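Local coordinates for uncharacterized protein (Pseudomonas fluorescens, PDB 5V00) that is of unknown molecular function but is a bicupin involved in histidine utilization, at residues Ser9-Arg15 with Asp165-Gly171; Arg68-Gln74 with Ile113-Ile119; Ala142-Phe148 with Cys185-Gln191. All coordinates share one frame; numbering follows the deposited sequence.

How the contacts relate
Contacts 1 and 3 lie in one antiparallel sheet of the bicupin, and contact 2 lies in another. In the first sheet the order runs 10-14, 166-170, 144-149, 184-191, 125-132. Strands 166-170 and 144-149 are neighbours, so contacts 1 and 3 adjoin, with centres about 10 Å apart. Their segments alternate along the chain, and N-terminal strand 10-14 thus closes onto the later half. In the second sheet, strands 113-120 and 67-74 of contact 2 are neighbours. Contact 2 is nested inside the loop closed by contact 1, centres about 19 Å apart. It closes before contact 3 opens, centres about 16 Å apart. F116 packs on F148, I187 and C185, joining the two sheets.

Contact 1: Ser9-Arg15 with Asp165-Gly171; sequences SAISVWR and DCLQVDG
The N-terminal strand 10-14 forms the edge of a cupin sheet within this chain and pairs antiparallel with strand 166-170. W14 N donates to C166 O, and C166 N donates back to W14 O; S12 pairs likewise with Q168. On the face carrying W14 and Q168, W14 NE1 donates to Q168 OE1 at 2.8 Å. The amide oxygen lies at the ring edge, but ring and amide planes are 62° apart. Q168 reaches there with CG anti to its backbone N (chi1 178°) and an extended chain. T35 OG1 also bonds Q168 OE1, and Q168 NE2 donates to D170 OD1 at 2.8 Å. C166 CB touches W14 CD1 at 4.1 Å, and S12 CB sits over the rim of one indole face. A leucine in place of W14 would probably leave Q168 OE1 without its indole donor and open a gap beside C166. On the other face, I11 CG2 meets L167 CD1 at 3.8 Å. At the strand end, R15 NH1 donates to K160 O and R15 NE to A38 O of the second subunit. D165 OD1 accepts from A16 N. R15 NH1 also makes a salt bridge to D165 OD2 at 2.9 Å, from above the carboxylate plane.

Contact 2: Arg68-Gln74 with Ile113-Ile119; sequences RVITVIQ and IRDFNLI. With FMT (formic acid), chain I.
Strands 68-74 and 113-119 run antiparallel, with axes 4.3 Å apart at closest and 142° between their directions, and a classic beta bulge shifts the register by one between V72 and Q74. The pair belongs to a sheet of the bicupin fold. At the bulge I73 and Q74 both face R114. R114 O accepts from I73 N at 2.8 Å and from Q74 N at 3.2 Å. Beside it, the Q74 and R114 side chains run alongside each other, with Q74 NE2 3.6 Å from R114 CD. The R114 guanidinium is held by salt bridges to D53 and E32. I73 CG2 packs on F116 CB at 3.7 Å; F116 also stacks on F148. T71 OG1 bonds W131 NE1 and donates to a water that also bridges V69 O and F116 O. On the opposite face I70 CG2 lies 3.4 Å from N117 OD1. The D115 carboxylate oxygen OD1 is buried against V72 and has no polar partner in the model. A bend at chi3 (58°) turns the R68 guanidinium alongside the N117 amide, with their planes 82° apart. Together they hold a formic acid, probably from the crystallisation liquor. R68 NH1 donates to O2 of the formic acid. Formic acid O1 accepts from R68 NH2 at 3.0 Å and from N117 ND2 at 3.1 Å.

Contact 3: Ala142-Phe148 with Cys185-Gln191; sequences AQTVLVF and CLIELTQ
Backbone hydrogen bonds join strands 144-148 and 185-191 in regular antiparallel register. T144 with L189, L146 with I187 and F148 with C185 are the hydrogen-bonded pairs, each bonded both ways. L146 N to I187 O, for example, spans 2.8 Å. Backbone-to-side-chain bonds extend the pairing past T144. Q143 N donates to T190 OG1 at 3.1 Å. In return, Q191 N donates to Q143 OE1 at 2.9 Å. The N-H points straight at the oxygen, with a 173° angle at the hydrogen, yet it comes from above the carbonyl plane. A water also bonds OE1, and it links T144 OG1 and L189 O. The Q143 chain is extended beyond CG, which carries its amide across T190 CG2 to Q191. E188 OE1 bonds S140 OG in strand 135-140. Apolar contacts lie on both faces. On one, L146 CD1 meets both I187 CG2 and L189 CD1, each at 3.9 Å; W47 of strand 47-54 touches L146 and L189. With CG anti to its carbonyl carbon (chi1 -60°), L146 brings CD1 against both. F148 CB and C185 CB pack farther along. On the other face V147 CG2 touches L186 CD2 at 3.9 Å, and F138 packs on L186, V145 and E188. This sheet suits a bicupin: the V147 face lines the inside of the C-terminal cupin barrel, and the L146 face packs against the N-terminal cupin's sheet.

Contact 1: Ser9-Arg15 with Asp165-Gly171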
loop_
_atom_site.group_PDB
_atom_site.type_symbol
_atom_site.label_atom_id
_atom_site.label_comp_id
_atom_site.label_asym_id
_atom_site.label_seq_id
_atom_site.Cartn_x
_atom_site.Cartn_y
_atom_site.Cartn_z
ATOM N N SER B 9 -5.083 0.605 16.438
ATOM C CA SER B 9 -4.315 1.919 16.181
ATOM C C SER B 9 -4.384 2.371 14.709
ATOM O O SER B 9 -5.453 2.844 14.212
ATOM C CB SER B 9 -2.813 1.813 16.653
ATOM O OG SER B 9 -1.975 0.858 15.918
ATOM N N ALA B 10 -3.292 2.161 13.968
ATOM C CA ALA B 10 -3.208 2.634 12.595
ATOM C C ALA B 10 -3.789 1.535 11.668
ATOM O O ALA B 10 -3.139 0.472 11.568
ATOM C CB ALA B 10 -1.815 2.857 12.263
ATOM N N ILE B 11 -4.956 1.753 11.082
ATOM C CA ILE B 11 -5.607 0.767 10.229
ATOM C C ILE B 11 -5.490 1.176 8.799
ATOM O O ILE B 11 -5.766 2.362 8.468
ATOM C CB ILE B 11 -7.090 0.602 10.620
ATOM C CG1 ILE B 11 -7.173 0.043 12.060
ATOM C CG2 ILE B 11 -7.830 -0.314 9.646
ATOM C CD1 ILE B 11 -8.564 0.262 12.685
ATOM N N SER B 12 -5.063 0.269 7.938
ATOM C CA SER B 12 -5.033 0.479 6.487
ATOM C C SER B 12 -5.879 -0.578 5.808
ATOM O O SER B 12 -5.946 -1.695 6.283
ATOM C CB SER B 12 -3.607 0.363 6.023
ATOM O OG SER B 12 -2.806 1.409 6.487
ATOM N N VAL B 13 -6.564 -0.269 4.702
ATOM C CA VAL B 13 -7.300 -1.254 3.938
ATOM C C VAL B 13 -6.701 -1.233 2.512
ATOM O O VAL B 13 -6.650 -0.168 1.857
ATOM C CB VAL B 13 -8.818 -1.046 3.900
ATOM C CG1 VAL B 13 -9.511 -2.110 3.071
ATOM C CG2 VAL B 13 -9.379 -0.953 5.320
ATOM N N TRP B 14 -6.168 -2.379 2.058
ATOM C CA TRP B 14 -5.586 -2.543 0.723
ATOM C C TRP B 14 -6.725 -3.151 -0.100
ATOM O O TRP B 14 -7.215 -4.307 0.197
ATOM C CB TRP B 14 -4.359 -3.462 0.773
ATOM C CG TRP B 14 -3.340 -3.124 1.803
ATOM C CD1 TRP B 14 -2.997 -3.798 2.941
ATOM C CD2 TRP B 14 -2.616 -1.915 1.849
ATOM N NE1 TRP B 14 -2.038 -3.132 3.641
ATOM C CE2 TRP B 14 -1.815 -1.938 3.008
ATOM C CE3 TRP B 14 -2.645 -0.767 1.068
ATOM C CZ2 TRP B 14 -1.011 -0.879 3.390
ATOM C CZ3 TRP B 14 -1.824 0.306 1.450
ATOM C CH2 TRP B 14 -1.014 0.227 2.616
ATOM N N ARG B 15 -7.201 -2.446 -1.120
ATOM C CA ARG B 15 -8.258 -2.974 -1.941
ATOM C C ARG B 15 -7.671 -3.681 -3.163
ATOM O O ARG B 15 -6.769 -3.183 -3.851
ATOM C CB ARG B 15 -9.282 -1.950 -2.388
ATOM C CG ARG B 15 -9.988 -1.203 -1.285
ATOM C CD ARG B 15 -10.966 -2.172 -0.535
ATOM N NE ARG B 15 -11.652 -1.439 0.456
ATOM C CZ ARG B 15 -12.604 -1.961 1.258
ATOM N NH1 ARG B 15 -12.954 -3.233 1.058
ATOM N NH2 ARG B 15 -13.109 -1.265 2.219
ATOM N N ASP B 165 -9.315 -8.385 -0.679
ATOM C CA ASP B 165 -8.995 -7.154 0.030
ATOM C C ASP B 165 -8.281 -7.539 1.341
ATOM O O ASP B 165 -8.485 -8.678 1.849
ATOM C CB ASP B 165 -10.269 -6.359 0.356
ATOM C CG ASP B 165 -11.001 -5.791 -0.853
ATOM O OD1 ASP B 165 -10.399 -5.665 -1.963
ATOM O OD2 ASP B 165 -12.195 -5.447 -0.682
ATOM N N CYS B 166 -7.439 -6.658 1.870
ATOM C CA CYS B 166 -6.652 -6.954 3.077
ATOM C C CYS B 166 -6.616 -5.784 4.032
ATOM O O CYS B 166 -6.280 -4.697 3.617
ATOM C CB CYS B 166 -5.213 -7.255 2.629
ATOM S SG CYS B 166 -4.079 -7.817 3.879
ATOM N N LEU B 167 -6.963 -6.003 5.305
ATOM C CA LEU B 167 -6.843 -5.019 6.338
ATOM C C LEU B 167 -5.530 -5.212 7.028
ATOM O O LEU B 167 -5.050 -6.358 7.209
ATOM C CB LEU B 167 -7.989 -5.194 7.308
ATOM C CG LEU B 167 -8.010 -4.178 8.428
ATOM C CD1 LEU B 167 -9.397 -3.673 8.716
ATOM C CD2 LEU B 167 -7.326 -4.697 9.668
ATOM N N GLN B 168 -4.853 -4.112 7.365
ATOM C CA GLN B 168 -3.578 -4.116 8.065
ATOM C C GLN B 168 -3.626 -3.177 9.271
ATOM O O GLN B 168 -4.018 -2.011 9.136
ATOM C CB GLN B 168 -2.455 -3.675 7.178
ATOM C CG GLN B 168 -1.090 -3.600 7.825
ATOM C CD GLN B 168 0.071 -3.427 6.820
ATOM O OE1 GLN B 168 -0.089 -3.626 5.624
ATOM N NE2 GLN B 168 1.270 -3.238 7.357
ATOM N N VAL B 169 -3.274 -3.713 10.439
ATOM C CA VAL B 169 -3.090 -2.882 11.633
ATOM C C VAL B 169 -1.591 -2.782 11.785
ATOM O O VAL B 169 -0.816 -3.791 11.736
ATOM C CB VAL B 169 -3.687 -3.498 12.906
ATOM C CG1 VAL B 169 -3.377 -2.554 14.097
ATOM C CG2 VAL B 169 -5.086 -3.836 12.740
ATOM N N ASP B 170 -1.061 -1.587 11.995
ATOM C CA ASP B 170 0.406 -1.367 12.165
ATOM C C ASP B 170 0.655 -0.601 13.454
ATOM O O ASP B 170 -0.222 0.086 13.945
ATOM C CB ASP B 170 0.988 -0.447 11.117
ATOM C CG ASP B 170 1.351 -1.118 9.838
ATOM O OD1 ASP B 170 1.923 -2.241 9.869
ATOM O OD2 ASP B 170 1.170 -0.377 8.799
ATOM N N GLY B 171 1.868 -0.726 13.950
ATOM C CA GLY B 171 2.287 0.027 15.160
ATOM C C GLY B 171 1.554 -0.275 16.420
ATOM O O GLY B 171 1.433 0.534 17.315
HETATM O O HOH W 1 -1.748 0.287 8.892
#

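Contact 2: Arg68-Gln74 with Ile113-Ile119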
loop_
_atom_site.group_PDB
_atom_site.type_symbol
_atom_site.label_atom_id
_atom_site.label_comp_id
_atom_site.label_asym_id
_atom_site.label_seq_id
_atom_site.Cartn_x
_atom_site.Cartn_y
_atom_site.Cartn_z
ATOM N N ARG B 68 8.583 -19.373 3.807
ATOM C CA ARG B 68 7.413 -19.132 2.968
ATOM C C ARG B 68 6.213 -19.901 3.493
ATOM O O ARG B 68 6.368 -20.982 4.076
ATOM C CB ARG B 68 7.650 -19.553 1.548
ATOM C CG ARG B 68 8.830 -18.830 0.880
ATOM C CD ARG B 68 8.871 -18.999 -0.602
ATOM N NE ARG B 68 7.668 -18.545 -1.289
ATOM C CZ ARG B 68 7.457 -18.546 -2.590
ATOM N NH1 ARG B 68 8.303 -19.173 -3.469
ATOM N NH2 ARG B 68 6.339 -18.081 -3.012
ATOM N N VAL B 69 5.032 -19.292 3.359
ATOM C CA VAL B 69 3.801 -20.023 3.534
ATOM C C VAL B 69 2.919 -19.619 2.378
ATOM O O VAL B 69 2.541 -18.436 2.212
ATOM C CB VAL B 69 3.079 -19.749 4.893
ATOM C CG1 VAL B 69 1.861 -20.698 5.025
ATOM C CG2 VAL B 69 4.037 -19.901 6.059
ATOM N N ILE B 70 2.467 -20.594 1.591
ATOM C CA ILE B 70 1.645 -20.308 0.436
ATOM C C ILE B 70 0.303 -21.056 0.531
ATOM O O ILE B 70 0.210 -22.069 1.204
ATOM C CB ILE B 70 2.354 -20.641 -0.914
ATOM C CG1 ILE B 70 2.434 -22.132 -1.154
ATOM C CG2 ILE B 70 3.771 -20.028 -0.967
ATOM C CD1 ILE B 70 3.069 -22.463 -2.476
ATOM N N THR B 71 -0.733 -20.504 -0.078
ATOM C CA THR B 71 -2.044 -21.068 -0.057
ATOM C C THR B 71 -2.748 -20.892 -1.367
ATOM O O THR B 71 -2.884 -19.773 -1.887
ATOM C CB THR B 71 -2.939 -20.451 1.023
ATOM O OG1 THR B 71 -2.278 -20.421 2.260
ATOM C CG2 THR B 71 -4.224 -21.221 1.168
ATOM N N VAL B 72 -3.254 -21.962 -1.988
ATOM C CA VAL B 72 -4.069 -21.794 -3.189
ATOM C C VAL B 72 -5.355 -21.073 -2.883
ATOM O O VAL B 72 -6.062 -21.466 -1.963
ATOM C CB VAL B 72 -4.440 -23.175 -3.851
ATOM C CG1 VAL B 72 -5.478 -23.009 -4.941
ATOM C CG2 VAL B 72 -3.147 -23.849 -4.323
ATOM N N ILE B 73 -5.642 -19.992 -3.609
ATOM C CA ILE B 73 -6.858 -19.243 -3.425
ATOM C C ILE B 73 -7.799 -19.160 -4.631
ATOM O O ILE B 73 -8.984 -18.788 -4.476
ATOM C CB ILE B 73 -6.655 -17.810 -2.839
ATOM C CG1 ILE B 73 -5.872 -16.960 -3.835
ATOM C CG2 ILE B 73 -5.956 -17.872 -1.494
ATOM C CD1 ILE B 73 -5.679 -15.526 -3.447
ATOM N N GLN B 74 -7.317 -19.546 -5.798
ATOM C CA GLN B 74 -8.195 -19.671 -6.934
ATOM C C GLN B 74 -7.654 -20.791 -7.799
ATOM O O GLN B 74 -6.438 -20.983 -7.921
ATOM C CB GLN B 74 -8.181 -18.382 -7.768
ATOM C CG GLN B 74 -9.338 -18.235 -8.727
ATOM C CD GLN B 74 -9.356 -16.796 -9.281
ATOM O OE1 GLN B 74 -9.549 -15.825 -8.528
ATOM N NE2 GLN B 74 -9.022 -16.658 -10.537
ATOM N N ILE B 113 -3.496 -21.234 -11.524
ATOM C CA ILE B 113 -3.806 -21.146 -10.100
ATOM C C ILE B 113 -3.400 -19.754 -9.655
ATOM O O ILE B 113 -2.381 -19.195 -10.188
ATOM C CB ILE B 113 -2.867 -22.128 -9.369
ATOM C CG1 ILE B 113 -3.219 -23.574 -9.756
ATOM C CG2 ILE B 113 -2.906 -22.024 -7.873
ATOM C CD1 ILE B 113 -4.643 -23.892 -9.598
ATOM N N ARG B 114 -4.124 -19.265 -8.634
ATOM C CA ARG B 114 -3.624 -18.093 -7.886
ATOM C C ARG B 114 -3.300 -18.525 -6.428
ATOM O O ARG B 114 -4.115 -19.271 -5.865
ATOM C CB ARG B 114 -4.637 -16.984 -7.909
ATOM C CG ARG B 114 -5.061 -16.528 -9.318
ATOM C CD ARG B 114 -5.937 -15.272 -9.286
ATOM N NE ARG B 114 -5.080 -14.109 -9.107
ATOM C CZ ARG B 114 -5.473 -12.900 -8.654
ATOM N NH1 ARG B 114 -6.676 -12.695 -8.246
ATOM N NH2 ARG B 114 -4.592 -11.917 -8.547
ATOM N N ASP B 115 -2.177 -18.092 -5.898
ATOM C CA ASP B 115 -1.699 -18.414 -4.551
ATOM C C ASP B 115 -1.590 -17.134 -3.680
ATOM O O ASP B 115 -1.105 -16.089 -4.211
ATOM C CB ASP B 115 -0.368 -18.981 -4.546
ATOM C CG ASP B 115 -0.340 -20.501 -4.986
ATOM O OD1 ASP B 115 -1.420 -21.013 -5.149
ATOM O OD2 ASP B 115 0.807 -21.003 -5.212
ATOM N N PHE B 116 -2.034 -17.222 -2.422
ATOM C CA PHE B 116 -1.744 -16.150 -1.422
ATOM C C PHE B 116 -0.440 -16.459 -0.780
ATOM O O PHE B 116 -0.250 -17.558 -0.224
ATOM C CB PHE B 116 -2.905 -16.089 -0.420
ATOM C CG PHE B 116 -2.696 -15.128 0.677
ATOM C CD1 PHE B 116 -2.619 -13.769 0.419
ATOM C CD2 PHE B 116 -2.609 -15.576 1.964
ATOM C CE1 PHE B 116 -2.468 -12.889 1.494
ATOM C CE2 PHE B 116 -2.415 -14.691 3.050
ATOM C CZ PHE B 116 -2.420 -13.314 2.791
ATOM N N ASN B 117 0.550 -15.546 -0.916
ATOM C CA ASN B 117 1.913 -15.761 -0.489
ATOM C C ASN B 117 2.355 -14.892 0.680
ATOM O O ASN B 117 2.295 -13.652 0.560
ATOM C CB ASN B 117 2.865 -15.404 -1.640
ATOM C CG ASN B 117 2.926 -16.497 -2.782
ATOM O OD1 ASN B 117 2.240 -17.526 -2.753
ATOM N ND2 ASN B 117 3.774 -16.241 -3.794
ATOM N N LEU B 118 2.799 -15.523 1.760
ATOM C CA LEU B 118 3.569 -14.863 2.805
ATOM C C LEU B 118 5.002 -15.272 2.691
ATOM O O LEU B 118 5.321 -16.494 2.621
ATOM C CB LEU B 118 3.053 -15.236 4.186
ATOM C CG LEU B 118 3.848 -14.877 5.367
ATOM C CD1 LEU B 118 3.929 -13.361 5.477
ATOM C CD2 LEU B 118 3.285 -15.462 6.619
ATOM N N ILE B 119 5.917 -14.318 2.747
ATOM C CA ILE B 119 7.315 -14.647 2.961
ATOM C C ILE B 119 7.902 -13.739 4.026
ATOM O O ILE B 119 7.572 -12.513 4.054
ATOM C CB ILE B 119 8.077 -14.554 1.651
ATOM C CG1 ILE B 119 9.555 -14.908 1.826
ATOM C CG2 ILE B 119 7.977 -13.156 1.027
ATOM C CD1 ILE B 119 10.264 -15.081 0.499
HETATM C C FMT I . 5.946 -18.606 -6.516
HETATM O O1 FMT I . 5.051 -18.411 -5.650
HETATM O O2 FMT I . 7.246 -18.384 -6.202
HETATM O O HOH W 2 5.578 -17.029 -0.172
HETATM O O HOH W 3 -0.385 -18.325 2.419
#

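Contact 3: Ala142-Phe148 with Cys185-Gln191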
loop_
_atom_site.group_PDB
_atom_site.type_symbol
_atom_site.label_atom_id
_atom_site.label_comp_id
_atom_site.label_asym_id
_atom_site.label_seq_id
_atom_site.Cartn_x
_atom_site.Cartn_y
_atom_site.Cartn_z
ATOM N N ALA B 142 0.847 -8.419 18.809
ATOM C CA ALA B 142 1.678 -8.366 17.635
ATOM C C ALA B 142 1.694 -6.937 17.070
ATOM O O ALA B 142 0.694 -6.183 17.144
ATOM C CB ALA B 142 1.196 -9.305 16.564
ATOM N N GLN B 143 2.853 -6.567 16.535
ATOM C CA GLN B 143 2.973 -5.210 16.022
ATOM C C GLN B 143 2.169 -4.979 14.749
ATOM O O GLN B 143 1.621 -3.850 14.544
ATOM C CB GLN B 143 4.417 -4.903 15.661
ATOM C CG GLN B 143 5.408 -4.824 16.761
ATOM C CD GLN B 143 6.876 -4.813 16.146
ATOM O OE1 GLN B 143 7.179 -5.020 14.850
ATOM N NE2 GLN B 143 7.803 -4.577 17.068
ATOM N N THR B 144 2.102 -5.998 13.902
ATOM C CA THR B 144 1.320 -5.908 12.661
ATOM C C THR B 144 0.355 -7.081 12.573
ATOM O O THR B 144 0.709 -8.217 12.833
ATOM C CB THR B 144 2.253 -5.948 11.445
ATOM O OG1 THR B 144 3.129 -4.831 11.516
ATOM C CG2 THR B 144 1.490 -5.908 10.132
ATOM N N VAL B 145 -0.865 -6.769 12.281
ATOM C CA VAL B 145 -1.914 -7.753 12.079
ATOM C C VAL B 145 -2.519 -7.572 10.724
ATOM O O VAL B 145 -2.934 -6.453 10.352
ATOM C CB VAL B 145 -3.033 -7.713 13.190
ATOM C CG1 VAL B 145 -4.053 -8.817 12.893
ATOM C CG2 VAL B 145 -2.427 -7.866 14.560
ATOM N N LEU B 146 -2.667 -8.662 9.968
ATOM C CA LEU B 146 -3.143 -8.623 8.613
ATOM C C LEU B 146 -4.367 -9.553 8.512
ATOM O O LEU B 146 -4.350 -10.693 9.091
ATOM C CB LEU B 146 -2.080 -9.086 7.586
ATOM C CG LEU B 146 -0.841 -8.209 7.624
ATOM C CD1 LEU B 146 0.321 -9.067 7.088
ATOM C CD2 LEU B 146 -1.072 -7.044 6.672
ATOM N N VAL B 147 -5.379 -9.112 7.826
ATOM C CA VAL B 147 -6.613 -9.883 7.583
ATOM C C VAL B 147 -6.882 -9.889 6.107
ATOM O O VAL B 147 -7.270 -8.883 5.545
ATOM C CB VAL B 147 -7.854 -9.374 8.366
ATOM C CG1 VAL B 147 -9.044 -10.247 8.142
ATOM C CG2 VAL B 147 -7.578 -9.297 9.852
ATOM N N PHE B 148 -6.741 -11.064 5.465
ATOM C CA PHE B 148 -6.896 -11.204 4.007
ATOM C C PHE B 148 -8.155 -11.984 3.706
ATOM O O PHE B 148 -8.289 -13.144 4.117
ATOM C CB PHE B 148 -5.693 -11.962 3.438
ATOM C CG PHE B 148 -5.766 -12.240 1.962
ATOM C CD1 PHE B 148 -5.492 -11.232 1.047
ATOM C CD2 PHE B 148 -6.075 -13.510 1.490
ATOM C CE1 PHE B 148 -5.593 -11.454 -0.299
ATOM C CE2 PHE B 148 -6.236 -13.747 0.159
ATOM C CZ PHE B 148 -5.904 -12.750 -0.773
ATOM N N CYS B 185 -7.722 -15.131 6.085
ATOM C CA CYS B 185 -6.459 -15.524 6.651
ATOM C C CYS B 185 -5.965 -14.453 7.616
ATOM O O CYS B 185 -5.995 -13.238 7.297
ATOM C CB CYS B 185 -5.404 -15.787 5.566
ATOM S SG CYS B 185 -3.863 -16.509 6.193
ATOM N N LEU B 186 -5.631 -14.860 8.806
ATOM C CA LEU B 186 -5.112 -14.003 9.879
ATOM C C LEU B 186 -3.603 -14.135 9.954
ATOM O O LEU B 186 -3.094 -15.239 10.175
ATOM C CB LEU B 186 -5.695 -14.381 11.258
ATOM C CG LEU B 186 -7.211 -14.356 11.371
ATOM C CD1 LEU B 186 -7.596 -14.812 12.748
ATOM C CD2 LEU B 186 -7.852 -13.031 10.976
ATOM N N ILE B 187 -2.841 -13.060 9.759
ATOM C CA ILE B 187 -1.397 -13.081 9.886
ATOM C C ILE B 187 -0.940 -12.068 10.924
ATOM O O ILE B 187 -1.455 -10.930 10.956
ATOM C CB ILE B 187 -0.709 -12.837 8.546
ATOM C CG1 ILE B 187 -1.080 -13.972 7.565
ATOM C CG2 ILE B 187 0.766 -12.631 8.649
ATOM C CD1 ILE B 187 -0.650 -13.746 6.161
ATOM N N GLU B 188 0.017 -12.422 11.741
ATOM C CA GLU B 188 0.544 -11.559 12.721
ATOM C C GLU B 188 2.091 -11.558 12.632
ATOM O O GLU B 188 2.731 -12.615 12.537
ATOM C CB GLU B 188 0.152 -11.961 14.109
ATOM C CG GLU B 188 -1.332 -11.913 14.357
ATOM C CD GLU B 188 -1.741 -12.333 15.806
ATOM O OE1 GLU B 188 -0.934 -12.358 16.726
ATOM O OE2 GLU B 188 -2.862 -12.609 15.959
ATOM N N LEU B 189 2.657 -10.381 12.644
ATOM C CA LEU B 189 4.112 -10.211 12.459
ATOM C C LEU B 189 4.631 -9.224 13.465
ATOM O O LEU B 189 4.034 -8.145 13.665
ATOM C CB LEU B 189 4.401 -9.777 11.041
ATOM C CG LEU B 189 4.047 -10.791 9.946
ATOM C CD1 LEU B 189 3.704 -10.097 8.709
ATOM C CD2 LEU B 189 5.318 -11.632 9.711
ATOM N N THR B 190 5.765 -9.550 14.049
ATOM C CA THR B 190 6.455 -8.695 15.052
ATOM C C THR B 190 7.977 -8.745 14.853
ATOM O O THR B 190 8.555 -9.820 14.782
ATOM C CB THR B 190 6.099 -9.161 16.462
ATOM O OG1 THR B 190 4.686 -9.027 16.651
ATOM C CG2 THR B 190 6.814 -8.378 17.490
ATOM N N GLN B 191 8.604 -7.570 14.810
ATOM C CA GLN B 191 10.043 -7.463 14.689
ATOM C C GLN B 191 10.689 -8.099 15.883
ATOM O O GLN B 191 10.189 -8.046 17.024
ATOM C CB GLN B 191 10.459 -6.002 14.683
ATOM C CG GLN B 191 10.418 -5.391 13.362
ATOM C CD GLN B 191 11.205 -4.071 13.348
ATOM O OE1 GLN B 191 12.298 -3.985 12.792
ATOM N NE2 GLN B 191 10.677 -3.095 14.040
HETATM O O HOH W 4 5.764 -5.794 12.622
#